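Local structure of proline iminopeptidase-related protein (Thermus thermophilus, 2YYS) at residues A109-V112 and L113-P117; A165-D168 and R169-P173; L191-D194 and A195-L198. The protein is of unproven function but belongs to the peptidase S33 family of alpha/beta hydrolases and may act as a peptidase. One frame throughout, in Å; residues are numbered along the deposited sequence.

Overall arrangement
The three contacts follow one another along the chain, and all belong to the alpha/beta hydrolase fold. Contact 1 covers the C-terminal part of helix 105-115 and the residues just after it, in the beta-alpha-beta unit joining parallel strands 97-102 and 119-125. Contacts 2 and 3 belong to the helices inserted between strands 119-125 and 221-226: contact 2 ends helix 163-171, and contact 3 starts helix 195-202. The centres of contacts 1 and 2 are 30 Å apart, those of 1 and 3 25 Å, and those of 2 and 3 21 Å. Contact 1 thus holds a sheet-flanking helix, while contacts 2 and 3 shape the insertion, which probably caps the active site as in S33 relatives.

Contact 1 of 3, residues A109-V112 and L113-P117; sequences ALEV and LRRFP
Glu111 turns its CG beside its own backbone N (chi1 -81°) and bends again at chi2, while Arg114, one turn on, sends CG anti to its N (chi1 -171°) and folds back at chi3, 62°; the two side chains thus run side by side and meet by their charged ends. Arg114 forms a side-on, two-nitrogen salt bridge with Glu111: NE lies 2.9 Å from Glu111 OE2 and NH2 2.9 Å from Glu111 OE1, both nearly straight bonds. OE1 offers its syn lone pair, whereas NE reaches OE2 on the syn side but somewhat out of the carboxylate plane. CG of Arg115 lies over one face of the Arg114 guanidinium, toward its rim. A water joins Glu111 OE1 to Arg115 NH1, and Arg115 NH2 makes its own salt bridge with Glu83 on helix 78-91.

Beneath this polar edge, Ala109, Val112 and Leu113 are small or branched apolar residues suited to the sheet side, where they pack on strands 97-102 and 119-125. The i to i+4 backbone bonds run on to a weak one from Phe116 N to Val112 O, 2.9 Å, where Phe116 leaves helical angles.

Glu111 OE2 also makes a hydrogen bond with Tyr210 OH, so the buried carboxylate is engaged by arginine, tyrosine and water together; this surrounding would probably favour its ionised form and fix its rotation.

Contact 2 of 3, residues A165-D168 and R169-P173; sequences ALFD and RLMFP
Phe167 and Met171, four residues apart on helix 163-171, cross at a slant, Met171 CE lying 4.1 Å from Phe167 CD1. The methionine chain is extended beyond CG (chi2 -176°, chi3 173°), which brings the methyl to the ring of Phe167, a reach that suits a long, flexible apolar residue. An alanine here is likely to leave CD1 of the Phe167 ring without its apolar neighbour and the ring freer to turn. Met171 also touches Thr231 and His255, and a bound glycerol, probably from the crystallisation liquor, lies about 4 Å from its side chain.

The next pair is also oblique: the Asp168 carboxylate and Phe172 ring planes stand 68° apart, with OD1 at the ring edge, 3.8 Å from Phe172 CE2. An aromatic edge is slightly positive and so tolerates an acidic oxygen; Asp168 OD2 has its salt bridge with Lys164. Ala165 O lies over one face of the Arg169 guanidinium, toward its rim, while the charge pairs with Glu161.

Phe172 N still bonds to Asp168 O, closing the C-terminal turn of helix 163-171 in the helical insertion of the alpha/beta hydrolase, where Leu166 and Leu170 pack on Leu138 of helix 131-141.

Contact 3 of 3, residues L191-D194 and A195-L198; sequences LGSD and APGL
Ser193, with extended backbone angles (phi -57°, psi 144°), leads through Asp194 to Ala195, where the chain enters helix 195-202 in an N-cap arrangement: the serine side chain accepts a bond from Ala195 N. The helical bonding starts with Leu198 N, which points at Asp194 O across 3.1 Å, nearly along the carbonyl direction.

Ser193 suits its place because a short hydroxyl can reach forward to an amide of the first turn, where no preceding turn supplies a carbonyl. Its OG stands anti to its own N (chi1 176°), and this rotation carries the oxygen to 3.0 Å from Ala195 N, in a nearly straight bond. Pro196 fits the first turn well, having no amide hydrogen to satisfy; its CD packs 3.4 Å from Ser193 O, and its ring rests on Ser63 and Phe76, tying the helix start to neighbouring loops. On the exposed side, Leu198 leans back over the turn, its CD1 4.0 Å from CB of Asp194, so that the aspartate's methylene meets the leucine while the carboxylate leads away.

One water spans the turn, donating to Ser193 O at 2.8 Å and accepting from Gly197 N at 2.9 Å.

Contact 1 of 3, residues A109-V112 and L113-P117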
loop_
_atom_site.group_PDB
_atom_site.type_symbol
_atom_site.label_atom_id
_atom_site.label_comp_id
_atom_site.label_asym_id
_atom_site.label_seq_id
_atom_site.Cartn_x
_atom_site.Cartn_y
_atom_site.Cartn_z
ATOM N N ALA A 109 -2.001 6.963 -2.323
ATOM C CA ALA A 109 -0.991 7.945 -1.915
ATOM C C ALA A 109 -0.677 8.968 -3.016
ATOM O O ALA A 109 -0.572 10.153 -2.751
ATOM C CB ALA A 109 0.282 7.242 -1.504
ATOM N N LEU A 110 -0.527 8.493 -4.244
ATOM C CA LEU A 110 -0.250 9.367 -5.378
ATOM C C LEU A 110 -1.417 10.305 -5.667
ATOM O O LEU A 110 -1.205 11.468 -5.970
ATOM C CB LEU A 110 0.102 8.547 -6.618
ATOM C CG LEU A 110 1.441 7.832 -6.441
ATOM C CD1 LEU A 110 1.550 6.635 -7.359
ATOM C CD2 LEU A 110 2.590 8.796 -6.670
ATOM N N GLU A 111 -2.644 9.812 -5.540
ATOM C CA GLU A 111 -3.817 10.668 -5.677
ATOM C C GLU A 111 -3.944 11.674 -4.531
ATOM O O GLU A 111 -4.356 12.809 -4.761
ATOM C CB GLU A 111 -5.091 9.840 -5.803
ATOM C CG GLU A 111 -5.302 9.322 -7.208
ATOM C CD GLU A 111 -5.565 10.454 -8.182
ATOM O OE1 GLU A 111 -6.664 11.056 -8.105
ATOM O OE2 GLU A 111 -4.654 10.764 -8.986
ATOM N N VAL A 112 -3.584 11.272 -3.313
ATOM C CA VAL A 112 -3.547 12.214 -2.189
ATOM C C VAL A 112 -2.524 13.322 -2.477
ATOM O O VAL A 112 -2.823 14.495 -2.322
ATOM C CB VAL A 112 -3.224 11.516 -0.855
ATOM C CG1 VAL A 112 -2.836 12.529 0.215
ATOM C CG2 VAL A 112 -4.404 10.692 -0.375
ATOM N N LEU A 113 -1.320 12.952 -2.894
ATOM C CA LEU A 113 -0.305 13.948 -3.257
ATOM C C LEU A 113 -0.775 14.888 -4.366
ATOM O O LEU A 113 -0.589 16.094 -4.284
ATOM C CB LEU A 113 0.988 13.272 -3.695
ATOM C CG LEU A 113 1.857 12.673 -2.596
ATOM C CD1 LEU A 113 2.847 11.700 -3.220
ATOM C CD2 LEU A 113 2.577 13.744 -1.828
ATOM N N ARG A 114 -1.397 14.337 -5.396
ATOM C CA ARG A 114 -1.783 15.133 -6.550
ATOM C C ARG A 114 -2.827 16.178 -6.165
ATOM O O ARG A 114 -2.741 17.334 -6.582
ATOM C CB ARG A 114 -2.323 14.232 -7.652
ATOM C CG ARG A 114 -2.554 14.950 -8.978
ATOM C CD ARG A 114 -3.147 14.073 -10.059
ATOM N NE ARG A 114 -4.471 13.559 -9.709
ATOM C CZ ARG A 114 -5.619 14.245 -9.757
ATOM N NH1 ARG A 114 -5.656 15.515 -10.144
ATOM N NH2 ARG A 114 -6.750 13.652 -9.419
ATOM N N ARG A 115 -3.791 15.773 -5.344
ATOM C CA ARG A 115 -4.917 16.633 -5.003
ATOM C C ARG A 115 -4.663 17.517 -3.791
ATOM O O ARG A 115 -5.348 18.511 -3.612
ATOM C CB ARG A 115 -6.177 15.791 -4.766
ATOM C CG ARG A 115 -6.604 15.032 -6.000
ATOM C CD ARG A 115 -7.757 14.093 -5.800
ATOM N NE ARG A 115 -8.885 14.776 -5.192
ATOM C CZ ARG A 115 -9.953 14.177 -4.692
ATOM N NH1 ARG A 115 -10.069 12.855 -4.713
ATOM N NH2 ARG A 115 -10.920 14.914 -4.166
ATOM N N PHE A 116 -3.690 17.176 -2.955
ATOM C CA PHE A 116 -3.610 17.798 -1.628
ATOM C C PHE A 116 -2.186 18.248 -1.275
ATOM O O PHE A 116 -1.317 17.428 -1.004
ATOM C CB PHE A 116 -4.217 16.870 -0.568
ATOM C CG PHE A 116 -5.702 16.691 -0.725
ATOM C CD1 PHE A 116 -6.568 17.759 -0.488
ATOM C CD2 PHE A 116 -6.240 15.482 -1.162
ATOM C CE1 PHE A 116 -7.958 17.618 -0.659
ATOM C CE2 PHE A 116 -7.628 15.328 -1.335
ATOM C CZ PHE A 116 -8.481 16.400 -1.086
ATOM N N PRO A 117 -1.954 19.563 -1.292
ATOM C CA PRO A 117 -0.630 20.108 -0.970
ATOM C C PRO A 117 -0.244 19.912 0.508
ATOM O O PRO A 117 0.928 20.036 0.858
ATOM C CB PRO A 117 -0.746 21.594 -1.370
ATOM C CG PRO A 117 -2.180 21.907 -1.294
ATOM C CD PRO A 117 -2.917 20.627 -1.632
HETATM O O HOH W 1 -8.662 10.731 -6.155
#

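Contact 2 of 3, residues A165-D168 and R169-P173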
loop_
_atom_site.group_PDB
_atom_site.type_symbol
_atom_site.label_atom_id
_atom_site.label_comp_id
_atom_site.label_asym_id
_atom_site.label_seq_id
_atom_site.Cartn_x
_atom_site.Cartn_y
_atom_site.Cartn_z
ATOM N N ALA A 165 -2.789 -19.246 -4.181
ATOM C CA ALA A 165 -1.628 -19.946 -4.721
ATOM C C ALA A 165 -0.834 -19.078 -5.711
ATOM O O ALA A 165 0.394 -19.080 -5.698
ATOM C CB ALA A 165 -2.055 -21.270 -5.382
ATOM N N LEU A 166 -1.531 -18.336 -6.568
ATOM C CA LEU A 166 -0.853 -17.496 -7.546
ATOM C C LEU A 166 -0.199 -16.291 -6.879
ATOM O O LEU A 166 0.958 -15.995 -7.136
ATOM C CB LEU A 166 -1.818 -17.034 -8.630
ATOM C CG LEU A 166 -2.351 -18.112 -9.570
ATOM C CD1 LEU A 166 -3.409 -17.507 -10.481
ATOM C CD2 LEU A 166 -1.258 -18.747 -10.399
ATOM N N PHE A 167 -0.940 -15.588 -6.033
ATOM C CA PHE A 167 -0.383 -14.420 -5.348
ATOM C C PHE A 167 0.776 -14.823 -4.430
ATOM O O PHE A 167 1.744 -14.089 -4.320
ATOM C CB PHE A 167 -1.462 -13.637 -4.575
ATOM C CG PHE A 167 -2.237 -12.652 -5.429
ATOM C CD1 PHE A 167 -1.638 -11.484 -5.893
ATOM C CD2 PHE A 167 -3.559 -12.897 -5.769
ATOM C CE1 PHE A 167 -2.351 -10.580 -6.682
ATOM C CE2 PHE A 167 -4.273 -11.997 -6.555
ATOM C CZ PHE A 167 -3.672 -10.841 -7.010
ATOM N N ASP A 168 0.697 -16.001 -3.808
ATOM C CA ASP A 168 1.757 -16.470 -2.905
ATOM C C ASP A 168 3.080 -16.638 -3.675
ATOM O O ASP A 168 4.155 -16.289 -3.183
ATOM C CB ASP A 168 1.393 -17.820 -2.254
ATOM C CG ASP A 168 0.481 -17.687 -1.013
ATOM O OD1 ASP A 168 0.147 -16.559 -0.573
ATOM O OD2 ASP A 168 0.051 -18.706 -0.410
ATOM N N ARG A 169 2.979 -17.166 -4.892
ATOM C CA ARG A 169 4.146 -17.359 -5.756
ATOM C C ARG A 169 4.791 -16.025 -6.144
ATOM O O ARG A 169 6.018 -15.867 -6.090
ATOM C CB ARG A 169 3.741 -18.132 -7.011
ATOM C CG ARG A 169 4.805 -19.039 -7.551
ATOM C CD ARG A 169 4.307 -19.982 -8.660
ATOM N NE ARG A 169 3.308 -20.886 -8.113
ATOM C CZ ARG A 169 2.194 -21.278 -8.720
ATOM N NH1 ARG A 169 1.876 -20.886 -9.952
ATOM N NH2 ARG A 169 1.388 -22.095 -8.070
ATOM N N LEU A 170 3.959 -15.067 -6.534
ATOM C CA LEU A 170 4.434 -13.729 -6.876
ATOM C C LEU A 170 5.021 -13.012 -5.658
ATOM O O LEU A 170 6.053 -12.356 -5.749
ATOM C CB LEU A 170 3.295 -12.900 -7.482
ATOM C CG LEU A 170 2.682 -13.453 -8.765
ATOM C CD1 LEU A 170 1.643 -12.486 -9.294
ATOM C CD2 LEU A 170 3.733 -13.723 -9.840
ATOM N N MET A 171 4.376 -13.171 -4.511
ATOM C CA MET A 171 4.728 -12.396 -3.314
ATOM C C MET A 171 5.887 -12.929 -2.459
ATOM O O MET A 171 6.598 -12.142 -1.818
ATOM C CB MET A 171 3.504 -12.260 -2.415
ATOM C CG MET A 171 2.436 -11.312 -2.951
ATOM S SD MET A 171 1.123 -11.128 -1.776
ATOM C CE MET A 171 0.146 -9.870 -2.521
ATOM N N PHE A 172 6.068 -14.250 -2.433
ATOM C CA PHE A 172 6.951 -14.894 -1.454
ATOM C C PHE A 172 8.018 -15.748 -2.139
ATOM O O PHE A 172 7.730 -16.854 -2.594
ATOM C CB PHE A 172 6.136 -15.762 -0.481
ATOM C CG PHE A 172 5.153 -14.981 0.346
ATOM C CD1 PHE A 172 5.594 -14.084 1.304
ATOM C CD2 PHE A 172 3.791 -15.123 0.144
ATOM C CE1 PHE A 172 4.691 -13.358 2.060
ATOM C CE2 PHE A 172 2.881 -14.390 0.894
ATOM C CZ PHE A 172 3.330 -13.513 1.850
ATOM N N PRO A 173 9.240 -15.234 -2.234
ATOM C CA PRO A 173 10.347 -16.013 -2.815
ATOM C C PRO A 173 10.723 -17.261 -2.009
ATOM O O PRO A 173 11.204 -18.212 -2.619
ATOM C CB PRO A 173 11.516 -15.026 -2.830
ATOM C CG PRO A 173 11.155 -13.972 -1.803
ATOM C CD PRO A 173 9.664 -13.879 -1.835
#

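Contact 3 of 3, residues L191-D194 and A195-L198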
loop_
_atom_site.group_PDB
_atom_site.type_symbol
_atom_site.label_atom_id
_atom_site.label_comp_id
_atom_site.label_asym_id
_atom_site.label_seq_id
_atom_site.Cartn_x
_atom_site.Cartn_y
_atom_site.Cartn_z
ATOM N N LEU A 191 -11.080 -10.531 10.892
ATOM C CA LEU A 191 -11.990 -10.983 9.847
ATOM C C LEU A 191 -12.371 -9.767 9.007
ATOM O O LEU A 191 -13.237 -8.986 9.392
ATOM C CB LEU A 191 -13.234 -11.651 10.450
ATOM C CG LEU A 191 -14.323 -12.157 9.467
ATOM C CD1 LEU A 191 -13.798 -13.321 8.596
ATOM C CD2 LEU A 191 -15.608 -12.573 10.192
ATOM N N GLY A 192 -11.697 -9.598 7.874
ATOM C CA GLY A 192 -11.989 -8.507 6.967
ATOM C C GLY A 192 -13.187 -8.800 6.087
ATOM O O GLY A 192 -13.295 -9.879 5.526
ATOM N N SER A 193 -14.093 -7.842 5.966
ATOM C CA SER A 193 -15.180 -7.970 5.006
ATOM C C SER A 193 -14.650 -8.190 3.579
ATOM O O SER A 193 -13.614 -7.640 3.183
ATOM C CB SER A 193 -16.067 -6.728 5.045
ATOM O OG SER A 193 -17.073 -6.800 4.054
ATOM N N ASP A 194 -15.375 -9.015 2.828
ATOM C CA ASP A 194 -15.126 -9.262 1.416
ATOM C C ASP A 194 -15.642 -8.115 0.551
ATOM O O ASP A 194 -15.319 -8.051 -0.634
ATOM C CB ASP A 194 -15.867 -10.531 0.959
ATOM C CG ASP A 194 -15.210 -11.811 1.435
ATOM O OD1 ASP A 194 -13.986 -11.823 1.723
ATOM O OD2 ASP A 194 -15.861 -12.874 1.530
ATOM N N ALA A 195 -16.466 -7.245 1.131
ATOM C CA ALA A 195 -17.227 -6.264 0.359
ATOM C C ALA A 195 -16.370 -5.229 -0.386
ATOM O O ALA A 195 -16.670 -4.911 -1.534
ATOM C CB ALA A 195 -18.248 -5.566 1.241
ATOM N N PRO A 196 -15.334 -4.683 0.254
ATOM C CA PRO A 196 -14.466 -3.723 -0.428
ATOM C C PRO A 196 -13.783 -4.330 -1.649
ATOM O O PRO A 196 -13.820 -3.714 -2.694
ATOM C CB PRO A 196 -13.463 -3.320 0.652
ATOM C CG PRO A 196 -14.178 -3.598 1.926
ATOM C CD PRO A 196 -14.921 -4.880 1.656
ATOM N N GLY A 197 -13.213 -5.523 -1.529
ATOM C CA GLY A 197 -12.562 -6.172 -2.656
ATOM C C GLY A 197 -13.536 -6.473 -3.788
ATOM O O GLY A 197 -13.246 -6.206 -4.949
ATOM N N LEU A 198 -14.701 -7.019 -3.439
ATOM C CA LEU A 198 -15.734 -7.337 -4.423
ATOM C C LEU A 198 -16.225 -6.093 -5.161
ATOM O O LEU A 198 -16.411 -6.126 -6.372
ATOM C CB LEU A 198 -16.912 -8.059 -3.763
ATOM C CG LEU A 198 -16.630 -9.498 -3.309
ATOM C CD1 LEU A 198 -17.821 -10.061 -2.515
ATOM C CD2 LEU A 198 -16.295 -10.420 -4.502
HETATM O O HOH W 2 -12.299 -6.992 0.828
#